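Local coordinates for protein RNA polymerase sigma factor SIGMA-28 (FliA) (Aquifex aeolicus, PDB 1RP3) that probably acts as the flagellar sigma factor that directs RNA polymerase to promoter DNA, and is held inactive here by the anti-sigma factor FlgM, at residues G113-D118 against L213-S218; S186-R191 against A225-R230. One frame throughout, in Å; residues are numbered along the deposited sequence.

Contact 1 (G113-D118 against L213-S218)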
loop_
_atom_site.group_PDB
_atom_site.type_symbol
_atom_site.label_atom_id
_atom_site.label_comp_id
_atom_site.label_asym_id
_atom_site.label_seq_id
_atom_site.Cartn_x
_atom_site.Cartn_y
_atom_site.Cartn_z
ATOM N N GLY A 113 33.267 3.894 -11.088
ATOM C CA GLY A 113 33.541 5.050 -10.242
ATOM C C GLY A 113 32.296 5.859 -9.902
ATOM O O GLY A 113 32.343 6.792 -9.092
ATOM N N ARG A 114 31.174 5.471 -10.504
ATOM C CA ARG A 114 29.888 6.134 -10.305
ATOM C C ARG A 114 28.772 5.114 -10.114
ATOM O O ARG A 114 28.995 3.902 -10.175
ATOM C CB ARG A 114 29.545 6.969 -11.535
ATOM C CG ARG A 114 29.512 6.154 -12.826
ATOM C CD ARG A 114 28.706 6.852 -13.913
ATOM N NE ARG A 114 28.877 6.220 -15.220
ATOM C CZ ARG A 114 28.198 5.163 -15.658
ATOM N NH1 ARG A 114 27.277 4.587 -14.889
ATOM N NH2 ARG A 114 28.430 4.693 -16.879
ATOM N N GLU A 115 27.562 5.619 -9.905
ATOM C CA GLU A 115 26.394 4.765 -9.747
ATOM C C GLU A 115 25.973 4.268 -11.135
ATOM O O GLU A 115 25.908 5.046 -12.082
ATOM C CB GLU A 115 25.254 5.577 -9.128
ATOM C CG GLU A 115 23.970 4.796 -8.880
ATOM C CD GLU A 115 24.080 3.820 -7.725
ATOM O OE1 GLU A 115 24.690 4.180 -6.694
ATOM O OE2 GLU A 115 23.534 2.700 -7.851
ATOM N N PRO A 116 25.680 2.966 -11.274
ATOM C CA PRO A 116 25.264 2.396 -12.566
ATOM C C PRO A 116 23.863 2.852 -12.970
ATOM O O PRO A 116 23.083 3.294 -12.130
ATOM C CB PRO A 116 25.234 0.891 -12.285
ATOM C CG PRO A 116 26.102 0.715 -11.087
ATOM C CD PRO A 116 25.793 1.914 -10.252
ATOM N N THR A 117 23.542 2.748 -14.252
ATOM C CA THR A 117 22.204 3.106 -14.712
ATOM C C THR A 117 21.404 1.811 -14.649
ATOM O O THR A 117 21.986 0.739 -14.498
ATOM C CB THR A 117 22.194 3.619 -16.181
ATOM O OG1 THR A 117 22.597 2.574 -17.071
ATOM C CG2 THR A 117 23.126 4.784 -16.351
ATOM N N ASP A 118 20.085 1.892 -14.782
ATOM C CA ASP A 118 19.263 0.685 -14.758
ATOM C C ASP A 118 19.545 -0.185 -15.986
ATOM O O ASP A 118 19.526 -1.422 -15.911
ATOM C CB ASP A 118 17.776 1.050 -14.683
ATOM C CG ASP A 118 17.433 1.853 -13.428
ATOM O OD1 ASP A 118 17.806 1.424 -12.310
ATOM O OD2 ASP A 118 16.803 2.928 -13.560
ATOM N N LEU A 213 15.614 12.529 -7.374
ATOM C CA LEU A 213 16.970 12.436 -6.827
ATOM C C LEU A 213 18.091 12.306 -7.868
ATOM O O LEU A 213 19.280 12.225 -7.516
ATOM C CB LEU A 213 17.054 11.320 -5.781
ATOM C CG LEU A 213 16.090 11.496 -4.601
ATOM C CD1 LEU A 213 16.336 10.418 -3.553
ATOM C CD2 LEU A 213 16.255 12.885 -3.987
ATOM N N GLU A 214 17.707 12.332 -9.145
ATOM C CA GLU A 214 18.642 12.234 -10.263
ATOM C C GLU A 214 19.521 10.982 -10.220
ATOM O O GLU A 214 20.704 11.036 -10.558
ATOM C CB GLU A 214 19.504 13.493 -10.342
ATOM N N THR A 215 18.945 9.858 -9.801
ATOM C CA THR A 215 19.688 8.606 -9.739
ATOM C C THR A 215 18.918 7.506 -10.471
ATOM O O THR A 215 17.971 7.796 -11.213
ATOM C CB THR A 215 19.952 8.189 -8.277
ATOM O OG1 THR A 215 20.842 7.060 -8.241
ATOM C CG2 THR A 215 18.642 7.833 -7.587
ATOM N N SER A 216 19.340 6.254 -10.279
ATOM C CA SER A 216 18.692 5.095 -10.902
ATOM C C SER A 216 17.570 4.537 -10.023
ATOM O O SER A 216 17.497 4.831 -8.831
ATOM C CB SER A 216 19.705 3.976 -11.115
ATOM O OG SER A 216 20.099 3.436 -9.863
ATOM N N VAL A 217 16.724 3.701 -10.618
ATOM C CA VAL A 217 15.631 3.068 -9.893
ATOM C C VAL A 217 16.237 2.022 -8.960
ATOM O O VAL A 217 15.782 1.854 -7.834
ATOM C CB VAL A 217 14.606 2.416 -10.851
ATOM C CG1 VAL A 217 13.519 1.668 -10.059
ATOM C CG2 VAL A 217 13.973 3.493 -11.728
ATOM N N SER A 218 17.291 1.355 -9.418
ATOM C CA SER A 218 17.980 0.359 -8.601
ATOM C C SER A 218 18.496 0.973 -7.296
ATOM O O SER A 218 18.415 0.356 -6.233
ATOM C CB SER A 218 19.143 -0.240 -9.374
ATOM O OG SER A 218 18.673 -0.785 -10.591
#
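The backbones come nearest at Thr117 and Ser216, whose CA atoms are 5.6 Å apart, and the chain directions of 115-118 and 215-218 differ by 61°. The contact is carried by the carboxylate of Asp118, which faces the first turn of helix 217-236. Its CG stands anti to the carbonyl carbon (chi1 -60°), and this carries the carboxylate across to the other segment. Asp118 OD2 takes the amide of Val217 on its syn lone pair, with Val217 N at 3.0 Å and an N-H...O angle of 171°. OD1 is gripped twice. Ser218 N lies 2.9 Å from Asp118 OD1, on the syn side and somewhat out of the carboxylate plane. Ser218 OG donates to Asp118 OD1 nearly along its C-O axis, also at 2.9 Å. A further bond from Val217 N to OD1 is weak and bent. Together these bonds fix the rotation of the carboxylate. Val217 CG2 lies 3.4 Å from Asp118 OD2, and Phe133 of helix 129-158 packs on both residues. Ser216 CB lies 3.4 Å from Asp118 OD1 and also faces Pro116 O, while Ser216 OG caps Arg219 N. At the outer edge, Glu115 CG rests against Thr215 OG1 at 3.9 Å. Replacing Asp118 with an alanine would probably leave the amides of Val217 and Ser218 and the Ser218 hydroxyl without their acceptor. The negative charge beside the amino end of the helix probably also interacts favourably with its dipole. Two helix starts meet here, each with its own N-cap, Thr117 before helix 118-125 and Ser216 before helix 217-236. Asp118 binds the amides of the two residues after Ser216, and so joins sigma region 3 to the last helix of region 4.

Contact 2 (S186-R191 against A225-R230)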
loop_
_atom_site.group_PDB
_atom_site.type_symbol
_atom_site.label_atom_id
_atom_site.label_comp_id
_atom_site.label_asym_id
_atom_site.label_seq_id
_atom_site.Cartn_x
_atom_site.Cartn_y
_atom_site.Cartn_z
ATOM N N SER A 186 13.483 8.204 13.536
ATOM C CA SER A 186 14.612 9.055 13.897
ATOM C C SER A 186 15.968 8.383 13.717
ATOM O O SER A 186 16.979 9.066 13.572
ATOM C CB SER A 186 14.476 9.516 15.345
ATOM O OG SER A 186 14.496 8.405 16.215
ATOM N N LYS A 187 15.986 7.054 13.714
ATOM C CA LYS A 187 17.233 6.311 13.568
ATOM C C LYS A 187 17.581 5.869 12.145
ATOM O O LYS A 187 18.329 4.911 11.943
ATOM C CB LYS A 187 17.259 5.131 14.541
ATOM C CG LYS A 187 17.222 5.584 15.992
ATOM C CD LYS A 187 17.282 4.424 16.960
ATOM C CE LYS A 187 17.149 4.918 18.395
ATOM N NZ LYS A 187 17.120 3.800 19.380
ATOM N N LEU A 188 17.049 6.596 11.167
ATOM C CA LEU A 188 17.302 6.321 9.759
ATOM C C LEU A 188 18.298 7.341 9.229
ATOM O O LEU A 188 18.338 8.482 9.698
ATOM C CB LEU A 188 16.011 6.452 8.944
ATOM C CG LEU A 188 14.865 5.461 9.127
ATOM C CD1 LEU A 188 13.648 5.957 8.370
ATOM C CD2 LEU A 188 15.282 4.086 8.638
ATOM N N PRO A 189 19.149 6.932 8.274
ATOM C CA PRO A 189 20.144 7.825 7.673
ATOM C C PRO A 189 19.404 8.866 6.835
ATOM O O PRO A 189 18.336 8.584 6.288
ATOM C CB PRO A 189 20.951 6.879 6.787
ATOM C CG PRO A 189 20.886 5.592 7.538
ATOM C CD PRO A 189 19.428 5.532 7.914
ATOM N N GLU A 190 19.975 10.061 6.727
ATOM C CA GLU A 190 19.355 11.145 5.972
ATOM C C GLU A 190 18.878 10.734 4.583
ATOM O O GLU A 190 17.770 11.078 4.186
ATOM C CB GLU A 190 20.308 12.340 5.873
ATOM N N ARG A 191 19.697 9.970 3.865
ATOM C CA ARG A 191 19.360 9.538 2.513
ATOM C C ARG A 191 18.132 8.629 2.497
ATOM O O ARG A 191 17.225 8.831 1.695
ATOM C CB ARG A 191 20.554 8.829 1.874
ATOM C CG ARG A 191 20.732 9.125 0.387
ATOM C CD ARG A 191 21.352 10.496 0.162
ATOM N NE ARG A 191 20.529 11.388 -0.658
ATOM C CZ ARG A 191 20.081 11.095 -1.887
ATOM N NH1 ARG A 191 20.360 9.918 -2.486
ATOM N NH2 ARG A 191 19.335 11.985 -2.534
ATOM N N ALA A 225 14.427 -0.517 0.406
ATOM C CA ALA A 225 14.512 -1.828 1.047
ATOM C C ALA A 225 15.286 -1.778 2.364
ATOM O O ALA A 225 14.871 -2.388 3.354
ATOM C CB ALA A 225 15.144 -2.835 0.105
ATOM N N LYS A 226 16.393 -1.034 2.381
ATOM C CA LYS A 226 17.205 -0.903 3.590
ATOM C C LYS A 226 16.421 -0.166 4.659
ATOM O O LYS A 226 16.337 -0.613 5.801
ATOM C CB LYS A 226 18.519 -0.186 3.292
ATOM N N ALA A 227 15.793 0.937 4.279
ATOM C CA ALA A 227 14.993 1.695 5.229
ATOM C C ALA A 227 13.848 0.838 5.789
ATOM O O ALA A 227 13.610 0.817 6.993
ATOM C CB ALA A 227 14.449 2.931 4.573
ATOM N N LEU A 228 13.174 0.095 4.914
ATOM C CA LEU A 228 12.061 -0.749 5.333
ATOM C C LEU A 228 12.516 -1.882 6.240
ATOM O O LEU A 228 11.791 -2.262 7.158
ATOM C CB LEU A 228 11.285 -1.290 4.121
ATOM C CG LEU A 228 10.524 -0.238 3.306
ATOM C CD1 LEU A 228 9.833 -0.883 2.112
ATOM C CD2 LEU A 228 9.530 0.477 4.199
ATOM N N GLU A 229 13.711 -2.414 5.985
ATOM C CA GLU A 229 14.270 -3.485 6.802
ATOM C C GLU A 229 14.569 -2.943 8.192
ATOM O O GLU A 229 14.195 -3.557 9.190
ATOM C CB GLU A 229 15.541 -4.032 6.181
ATOM N N ARG A 230 15.219 -1.781 8.257
ATOM C CA ARG A 230 15.537 -1.177 9.545
ATOM C C ARG A 230 14.277 -1.039 10.384
ATOM O O ARG A 230 14.188 -1.601 11.478
ATOM C CB ARG A 230 16.173 0.209 9.382
ATOM C CG ARG A 230 17.580 0.223 8.829
ATOM C CD ARG A 230 18.313 1.485 9.287
ATOM N NE ARG A 230 19.428 1.855 8.411
ATOM C CZ ARG A 230 20.493 1.094 8.166
ATOM N NH1 ARG A 230 20.617 -0.100 8.730
ATOM N NH2 ARG A 230 21.434 1.524 7.337
#
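Leu188 and Arg230 both hold CG anti to the carbonyl carbon (chi1 -68° and -71°), and their side chains pass one another antiparallel. The contact lies within sigma region 4, a helix-turn-helix domain. It sets the turn before helix 190-201 against helix 217-236. Backbones come closest at Leu188 and Ala227, with CA atoms 6.9 Å apart. One methyl of Leu188 does most of the touching. Leu188 CD2 packs on Ala227 CB at 4.3 Å and lies 4.0 Å from Arg230 CB. Thus Leu188 meets the helix at Ala227 and, about one turn later, at the aliphatic base of Arg230. Ala227 also packs on Glu192 and Ile196 of helix 190-201, which continues the same interface. The Arg230 chain is extended from CG to NE and passes Pro189, the N-cap residue of helix 190-201. No hydrogen bond links the two segments. The charge of Arg230 has a long, weak ion pair with Glu192 instead. Ser186, in the same segment as Leu188, packs on Asp76 of the FlgM chain. The proline ring crosses the arginine at a slant, and Pro189 CD meets the guanidinium at the edge, near its plane, 3.7 Å from Arg230 NE.

Both contacts use helix 217-236, contact 1 at its amino end and contact 2 farther along. Their centres are about 19 Å apart. Contact 1 joins region 3 to region 4, whereas contact 2 stays inside region 4. Both are partly buried, but none of the touching residues of contact 1 is exposed, while contact 2 has two exposed ones and a smaller interface. The chemistry differs accordingly. A buried carboxylate and helix amides make contact 1 polar and directional. Methyl groups, a proline ring and an arginine stem make contact 2 mainly van der Waals. Their segments also meet, by packing of Leu213 CD2 on Arg191 NH2 at 3.5 Å, though neither residue takes part in its own contact.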